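Local atomic coordinates of N5-Carboxyaminoimidazole ribonucleotide synthetase (Staphylococcus aureus subsp. aureus, PDB entry 3ORQ), a protein that catalyses the ATP-dependent carboxylation of 5-aminoimidazole ribonucleotide with bicarbonate, giving N5-carboxyaminoimidazole ribonucleotide in purine biosynthesis. Residues N317-D322 / S349-H354; E194-V199 / Q213-R218. All blocks are in the same frame, centred on the assembly; numbering follows the deposited sequence.

Interaction 1 (N317-D322 / S349-H354). With POP (pyrophosphate 2-), chain E.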
loop_
_atom_site.group_PDB
_atom_site.type_symbol
_atom_site.label_atom_id
_atom_site.label_comp_id
_atom_site.label_asym_id
_atom_site.label_seq_id
_atom_site.Cartn_x
_atom_site.Cartn_y
_atom_site.Cartn_z
ATOM N N ASN A 317 -9.935 -4.553 14.823
ATOM C CA ASN A 317 -8.976 -5.657 14.805
ATOM C C ASN A 317 -9.682 -6.929 14.404
ATOM O O ASN A 317 -10.892 -7.050 14.573
ATOM C CB ASN A 317 -8.349 -5.846 16.175
ATOM C CG ASN A 317 -6.966 -5.244 16.259
ATOM O OD1 ASN A 317 -6.368 -4.869 15.233
ATOM N ND2 ASN A 317 -6.450 -5.128 17.479
ATOM N N LEU A 318 -8.944 -7.874 13.841
ATOM C CA LEU A 318 -9.515 -9.226 13.628
ATOM C C LEU A 318 -8.713 -10.273 14.381
ATOM O O LEU A 318 -7.711 -10.773 13.897
ATOM C CB LEU A 318 -9.678 -9.579 12.140
ATOM C CG LEU A 318 -10.704 -8.776 11.312
ATOM C CD1 LEU A 318 -10.417 -8.809 9.789
ATOM C CD2 LEU A 318 -12.140 -9.267 11.607
ATOM N N LEU A 319 -9.148 -10.591 15.596
ATOM C CA LEU A 319 -8.599 -11.757 16.326
ATOM C C LEU A 319 -9.013 -13.055 15.650
ATOM O O LEU A 319 -9.925 -13.057 14.838
ATOM C CB LEU A 319 -9.092 -11.759 17.766
ATOM C CG LEU A 319 -8.839 -10.451 18.490
ATOM C CD1 LEU A 319 -9.445 -10.456 19.956
ATOM C CD2 LEU A 319 -7.328 -10.173 18.452
ATOM N N GLY A 320 -8.355 -14.164 15.982
ATOM C CA GLY A 320 -8.741 -15.479 15.439
ATOM C C GLY A 320 -10.246 -15.744 15.533
ATOM O O GLY A 320 -10.859 -16.264 14.600
ATOM N N LYS A 321 -10.852 -15.343 16.649
ATOM C CA LYS A 321 -12.263 -15.617 16.894
ATOM C C LYS A 321 -13.142 -14.734 16.026
ATOM O O LYS A 321 -14.265 -15.123 15.679
ATOM C CB LYS A 321 -12.623 -15.438 18.382
ATOM C CG LYS A 321 -12.568 -13.977 18.869
ATOM C CD LYS A 321 -12.906 -13.899 20.352
ATOM C CE LYS A 321 -12.672 -12.516 20.919
ATOM N NZ LYS A 321 -13.427 -12.281 22.175
ATOM N N ASP A 322 -12.641 -13.551 15.670
ATOM C CA ASP A 322 -13.377 -12.690 14.768
ATOM C C ASP A 322 -13.436 -13.317 13.361
ATOM O O ASP A 322 -14.494 -13.281 12.707
ATOM C CB ASP A 322 -12.770 -11.294 14.747
ATOM C CG ASP A 322 -12.718 -10.670 16.126
ATOM O OD1 ASP A 322 -13.736 -10.786 16.828
ATOM O OD2 ASP A 322 -11.676 -10.073 16.512
ATOM N N SER A 349 -7.400 -15.290 20.230
ATOM C CA SER A 349 -7.060 -13.931 20.639
ATOM C C SER A 349 -5.862 -13.382 19.867
ATOM O O SER A 349 -5.433 -12.264 20.085
ATOM C CB SER A 349 -6.776 -13.873 22.152
ATOM O OG SER A 349 -7.981 -13.984 22.873
ATOM N N ARG A 350 -5.326 -14.177 18.958
ATOM C CA ARG A 350 -4.203 -13.726 18.154
ATOM C C ARG A 350 -4.729 -12.701 17.129
ATOM O O ARG A 350 -5.821 -12.854 16.573
ATOM C CB ARG A 350 -3.573 -14.958 17.473
ATOM C CG ARG A 350 -2.222 -14.661 16.833
ATOM C CD ARG A 350 -1.492 -15.863 16.373
ATOM N NE ARG A 350 -0.120 -15.521 15.980
ATOM C CZ ARG A 350 0.691 -16.292 15.242
ATOM N NH1 ARG A 350 0.284 -17.498 14.808
ATOM N NH2 ARG A 350 1.928 -15.876 14.953
ATOM N N LYS A 351 -3.968 -11.648 16.889
ATOM C CA LYS A 351 -4.342 -10.618 15.927
ATOM C C LYS A 351 -4.001 -11.180 14.577
ATOM O O LYS A 351 -2.819 -11.360 14.276
ATOM C CB LYS A 351 -3.533 -9.352 16.175
ATOM C CG LYS A 351 -3.914 -8.634 17.433
ATOM C CD LYS A 351 -2.991 -7.475 17.736
ATOM C CE LYS A 351 -3.377 -6.846 19.050
ATOM N NZ LYS A 351 -2.490 -5.656 19.340
HETATM N N MSE A 352 -5.013 -11.458 13.756
HETATM C CA MSE A 352 -4.801 -12.160 12.487
HETATM C C MSE A 352 -4.881 -11.187 11.319
HETATM O O MSE A 352 -4.484 -11.516 10.194
HETATM C CB MSE A 352 -5.863 -13.276 12.314
HETATM C CG MSE A 352 -5.934 -14.279 13.515
HETATM SE SE MSE A 352 -4.312 -15.303 13.787
HETATM C CE MSE A 352 -4.275 -16.343 12.232
ATOM N N GLY A 353 -5.467 -10.025 11.575
ATOM C CA GLY A 353 -5.642 -9.028 10.523
ATOM C C GLY A 353 -6.411 -7.858 11.090
ATOM O O GLY A 353 -6.596 -7.781 12.307
ATOM N N HIS A 354 -6.837 -6.941 10.208
ATOM C CA HIS A 354 -7.739 -5.873 10.609
ATOM C C HIS A 354 -8.546 -5.418 9.390
ATOM O O HIS A 354 -8.267 -5.779 8.227
ATOM C CB HIS A 354 -6.977 -4.702 11.248
ATOM C CG HIS A 354 -6.104 -3.944 10.277
ATOM N ND1 HIS A 354 -4.783 -4.262 10.052
ATOM C CD2 HIS A 354 -6.370 -2.869 9.488
ATOM C CE1 HIS A 354 -4.269 -3.426 9.160
ATOM N NE2 HIS A 354 -5.221 -2.582 8.786
HETATM P P1 POP E . 1.178 -13.829 20.004
HETATM O O1 POP E . 2.081 -14.239 21.155
HETATM O O2 POP E . 0.087 -14.845 19.719
HETATM O O3 POP E . 0.540 -12.487 20.294
HETATM O O POP E . 2.209 -13.752 18.767
HETATM P P2 POP E . 2.001 -12.743 17.535
HETATM O O4 POP E . 2.425 -11.351 17.966
HETATM O O5 POP E . 0.562 -12.792 17.112
HETATM O O6 POP E . 2.862 -13.244 16.410
#
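A classic beta bulge marks this antiparallel pairing near the edge of the large sheet: M352 and G353 together face L318, where strand 313-319 is about to turn into helix 320-326. L318 O receives M352 N at 2.8 Å and, weakly, G353 N, while L318 N returns a bond to G353 O at 2.8 Å. G353, having no side chain, lies with its backbone beside L318, whose CB is 3.6 Å from G353 O. On the other face L319 CD2 packs against K351 CG at 3.9 Å, and the amide of N317 lies across the aliphatic end of K351, its ND2 bonded to L222 O. L319 is the N-cap residue of the helix. An aspartate suits the place three residues on: D322 OD2 bonds back to L319 N at 2.7 Å, the side-chain-to-backbone half of a capping box. At the strand-to-helix junction G320 N reaches R350 O at 2.9 Å, in the carbonyl plane. The R350 side chain starts out opposite its own backbone N (chi1 -168°) and stays extended to NE, leading away to the pyrophosphate, which K343 also binds: R350 NE meets POP O5 at 3.0 Å in a nearly straight 167° bond, and R350 NH2 meets POP O6 at 3.2 Å.

Interaction 2 (E194-V199 / Q213-R218). With ADP (adenosine-5'-diphosphate), chain D.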
loop_
_atom_site.group_PDB
_atom_site.type_symbol
_atom_site.label_atom_id
_atom_site.label_comp_id
_atom_site.label_asym_id
_atom_site.label_seq_id
_atom_site.Cartn_x
_atom_site.Cartn_y
_atom_site.Cartn_z
ATOM N N GLU A 194 -10.562 6.339 25.845
ATOM C CA GLU A 194 -9.127 6.237 25.578
ATOM C C GLU A 194 -8.771 6.774 24.207
ATOM O O GLU A 194 -9.481 6.529 23.224
ATOM C CB GLU A 194 -8.647 4.806 25.691
ATOM C CG GLU A 194 -8.794 4.240 27.099
ATOM C CD GLU A 194 -8.276 2.860 27.191
ATOM O OE1 GLU A 194 -9.090 1.953 27.364
ATOM O OE2 GLU A 194 -7.058 2.666 27.050
ATOM N N VAL A 195 -7.673 7.516 24.138
ATOM C CA VAL A 195 -7.202 8.021 22.861
ATOM C C VAL A 195 -5.723 7.750 22.736
ATOM O O VAL A 195 -5.051 7.425 23.730
ATOM C CB VAL A 195 -7.461 9.557 22.646
ATOM C CG1 VAL A 195 -8.935 9.856 22.736
ATOM C CG2 VAL A 195 -6.642 10.410 23.619
ATOM N N SER A 196 -5.215 7.917 21.518
ATOM C CA SER A 196 -3.773 7.822 21.283
ATOM C C SER A 196 -3.383 8.787 20.192
ATOM O O SER A 196 -4.211 9.240 19.405
ATOM C CB SER A 196 -3.360 6.391 20.905
ATOM O OG SER A 196 -3.809 6.034 19.607
ATOM N N LEU A 197 -2.100 9.120 20.170
ATOM C CA LEU A 197 -1.549 10.087 19.249
ATOM C C LEU A 197 -0.327 9.421 18.619
ATOM O O LEU A 197 0.642 9.063 19.293
ATOM C CB LEU A 197 -1.133 11.340 20.005
ATOM C CG LEU A 197 -0.784 12.547 19.141
ATOM C CD1 LEU A 197 -1.975 13.006 18.300
ATOM C CD2 LEU A 197 -0.275 13.674 20.011
ATOM N N THR A 198 -0.407 9.176 17.324
ATOM C CA THR A 198 0.719 8.590 16.595
ATOM C C THR A 198 1.580 9.742 16.021
ATOM O O THR A 198 1.040 10.736 15.543
ATOM C CB THR A 198 0.192 7.636 15.569
ATOM O OG1 THR A 198 -0.416 6.524 16.268
ATOM C CG2 THR A 198 1.335 7.154 14.630
ATOM N N VAL A 199 2.901 9.616 16.117
ATOM C CA VAL A 199 3.813 10.713 15.848
ATOM C C VAL A 199 5.003 10.193 15.065
ATOM O O VAL A 199 5.382 9.017 15.190
ATOM C CB VAL A 199 4.373 11.352 17.194
ATOM C CG1 VAL A 199 5.281 12.546 16.930
ATOM C CG2 VAL A 199 3.269 11.732 18.166
ATOM N N GLN A 213 -6.704 9.595 17.616
ATOM C CA GLN A 213 -7.515 8.434 17.371
ATOM C C GLN A 213 -8.163 7.956 18.666
ATOM O O GLN A 213 -7.594 8.101 19.752
ATOM C CB GLN A 213 -6.715 7.320 16.645
ATOM C CG GLN A 213 -5.322 7.043 17.133
ATOM C CD GLN A 213 -4.215 7.300 16.109
ATOM O OE1 GLN A 213 -4.414 7.860 15.033
ATOM N NE2 GLN A 213 -3.018 6.910 16.485
ATOM N N GLU A 214 -9.383 7.440 18.547
ATOM C CA GLU A 214 -10.164 7.034 19.701
ATOM C C GLU A 214 -10.267 5.495 19.737
ATOM O O GLU A 214 -10.617 4.851 18.749
ATOM C CB GLU A 214 -11.557 7.660 19.633
ATOM C CG GLU A 214 -12.503 7.113 20.660
ATOM C CD GLU A 214 -13.950 7.535 20.456
ATOM O OE1 GLU A 214 -14.829 6.866 21.066
ATOM O OE2 GLU A 214 -14.204 8.502 19.708
ATOM N N ASN A 215 -9.989 4.930 20.898
ATOM C CA ASN A 215 -9.712 3.515 21.032
ATOM C C ASN A 215 -10.590 2.833 22.088
ATOM O O ASN A 215 -10.585 3.194 23.302
ATOM C CB ASN A 215 -8.227 3.304 21.379
ATOM C CG ASN A 215 -7.297 3.876 20.319
ATOM O OD1 ASN A 215 -7.610 3.829 19.129
ATOM N ND2 ASN A 215 -6.146 4.394 20.734
ATOM N N GLU A 216 -11.319 1.826 21.631
ATOM C CA GLU A 216 -12.066 0.987 22.534
ATOM C C GLU A 216 -11.337 -0.329 22.596
ATOM O O GLU A 216 -10.885 -0.858 21.550
ATOM C CB GLU A 216 -13.502 0.791 22.062
ATOM C CG GLU A 216 -14.283 -0.104 23.017
ATOM C CD GLU A 216 -15.726 -0.298 22.624
ATOM O OE1 GLU A 216 -16.242 0.452 21.775
ATOM O OE2 GLU A 216 -16.342 -1.219 23.176
ATOM N N HIS A 217 -11.201 -0.845 23.820
ATOM C CA HIS A 217 -10.616 -2.164 24.046
ATOM C C HIS A 217 -11.712 -3.160 24.443
ATOM O O HIS A 217 -12.763 -2.771 24.977
ATOM C CB HIS A 217 -9.538 -2.129 25.128
ATOM C CG HIS A 217 -8.334 -1.316 24.766
ATOM N ND1 HIS A 217 -8.311 0.059 24.857
ATOM C CD2 HIS A 217 -7.098 -1.688 24.350
ATOM C CE1 HIS A 217 -7.124 0.501 24.479
ATOM N NE2 HIS A 217 -6.367 -0.539 24.178
ATOM N N ARG A 218 -11.460 -4.437 24.161
ATOM C CA ARG A 218 -12.320 -5.512 24.613
ATOM C C ARG A 218 -11.444 -6.618 25.167
ATOM O O ARG A 218 -10.564 -7.135 24.470
ATOM C CB ARG A 218 -13.210 -6.036 23.487
ATOM C CG ARG A 218 -14.591 -5.397 23.471
ATOM C CD ARG A 218 -15.647 -6.380 22.942
ATOM N NE ARG A 218 -16.986 -5.777 22.966
ATOM C CZ ARG A 218 -17.978 -6.074 22.119
ATOM N NH1 ARG A 218 -17.807 -6.980 21.140
ATOM N NH2 ARG A 218 -19.152 -5.452 22.253
HETATM P PB ADP D . -1.032 -3.386 27.609
HETATM O O1B ADP D . 0.340 -2.765 27.644
HETATM O O2B ADP D . -1.980 -2.988 26.512
HETATM O O3B ADP D . -0.968 -4.874 27.818
HETATM P PA ADP D . -2.152 -1.383 29.290
HETATM O O1A ADP D . -1.375 -0.968 30.514
HETATM O O2A ADP D . -2.059 -0.531 28.050
HETATM O O3A ADP D . -1.790 -2.923 28.950
HETATM O "O5'" ADP D . -3.712 -1.539 29.640
HETATM C "C5'" ADP D . -4.615 -2.167 28.748
HETATM C "C4'" ADP D . -6.014 -1.645 29.026
HETATM O "O4'" ADP D . -6.401 -1.902 30.401
HETATM C "C3'" ADP D . -6.137 -0.132 28.827
HETATM O "O3'" ADP D . -6.433 0.259 27.482
HETATM C "C2'" ADP D . -7.278 0.222 29.768
HETATM O "O2'" ADP D . -8.522 0.135 29.097
HETATM C "C1'" ADP D . -7.194 -0.808 30.889
HETATM N N9 ADP D . -6.437 -0.121 31.958
HETATM C C8 ADP D . -5.103 -0.211 32.148
HETATM N N7 ADP D . -4.690 0.565 33.180
HETATM C C5 ADP D . -5.812 1.151 33.671
HETATM C C6 ADP D . -6.100 2.088 34.788
HETATM N N6 ADP D . -5.074 2.538 35.562
HETATM N N1 ADP D . -7.387 2.470 34.961
HETATM C C2 ADP D . -8.393 2.024 34.171
HETATM N N3 ADP D . -8.208 1.169 33.135
HETATM C C4 ADP D . -6.955 0.712 32.857
#
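Both E194 and H217 place CG beside the backbone N, anti to the carbonyl carbon (chi1 -64° and -65°), and the extended glutamate chain then brings its carboxylate to the imidazole and the ADP ribose. The two strands form a beta hairpin in the ATP-grasp domain. Q213 and S196 are a hydrogen-bonded antiparallel pair, with S196 N to Q213 O at 3.0 Å and Q213 N to S196 O at 3.1 Å; N215 N adds a bond to E194 O at 2.9 Å. S196 lies beside both Q213 and N215 on one face, its OG 3.1 Å from Q213 CG and bonded to S278, while V195 turns to the other face beside E214, whose carboxylate forms a salt bridge with R230. The two carboxylate oxygens of E194 take the ribose hydroxyls separately: ADP O2' donates to OE1 at 2.6 Å and ADP O3' to OE2 at 2.5 Å. H217 ND1 gives E194 OE1 a weak, bent bond at 3.2 Å (124°), and O3' sits 3.1 Å above the ring plane, offset toward the rim. A carboxylate with two acceptor oxygens thus matches the ribose diol, and the imidazole, covering O3' and touching the same carboxylate, probably helps to position both.

In the fold
Interactions 1 and 2 lie in the same eight-stranded antiparallel sheet, but neither shares a strand with the other: strand 221-227 runs between 207-218 and 313-319. Both are largely buried, with centres about 18 Å apart and nearest atoms about 6 Å apart. Interaction 2 joins inner strands of the ATP-grasp domain that pair without a bulge across these residues, with S196, Q213 and N215 buried on one face and a neutral ribose gripped by a carboxylate. Interaction 1 belongs to the C-terminal domain, closer to the sheet's edge, where a bulge, a helix start and a more exposed loop end come together, and its ligand is an anion met by a guanidinium. The H217 side chain, over the ADP ribose, is about 14 Å from the pyrophosphate that R350 holds.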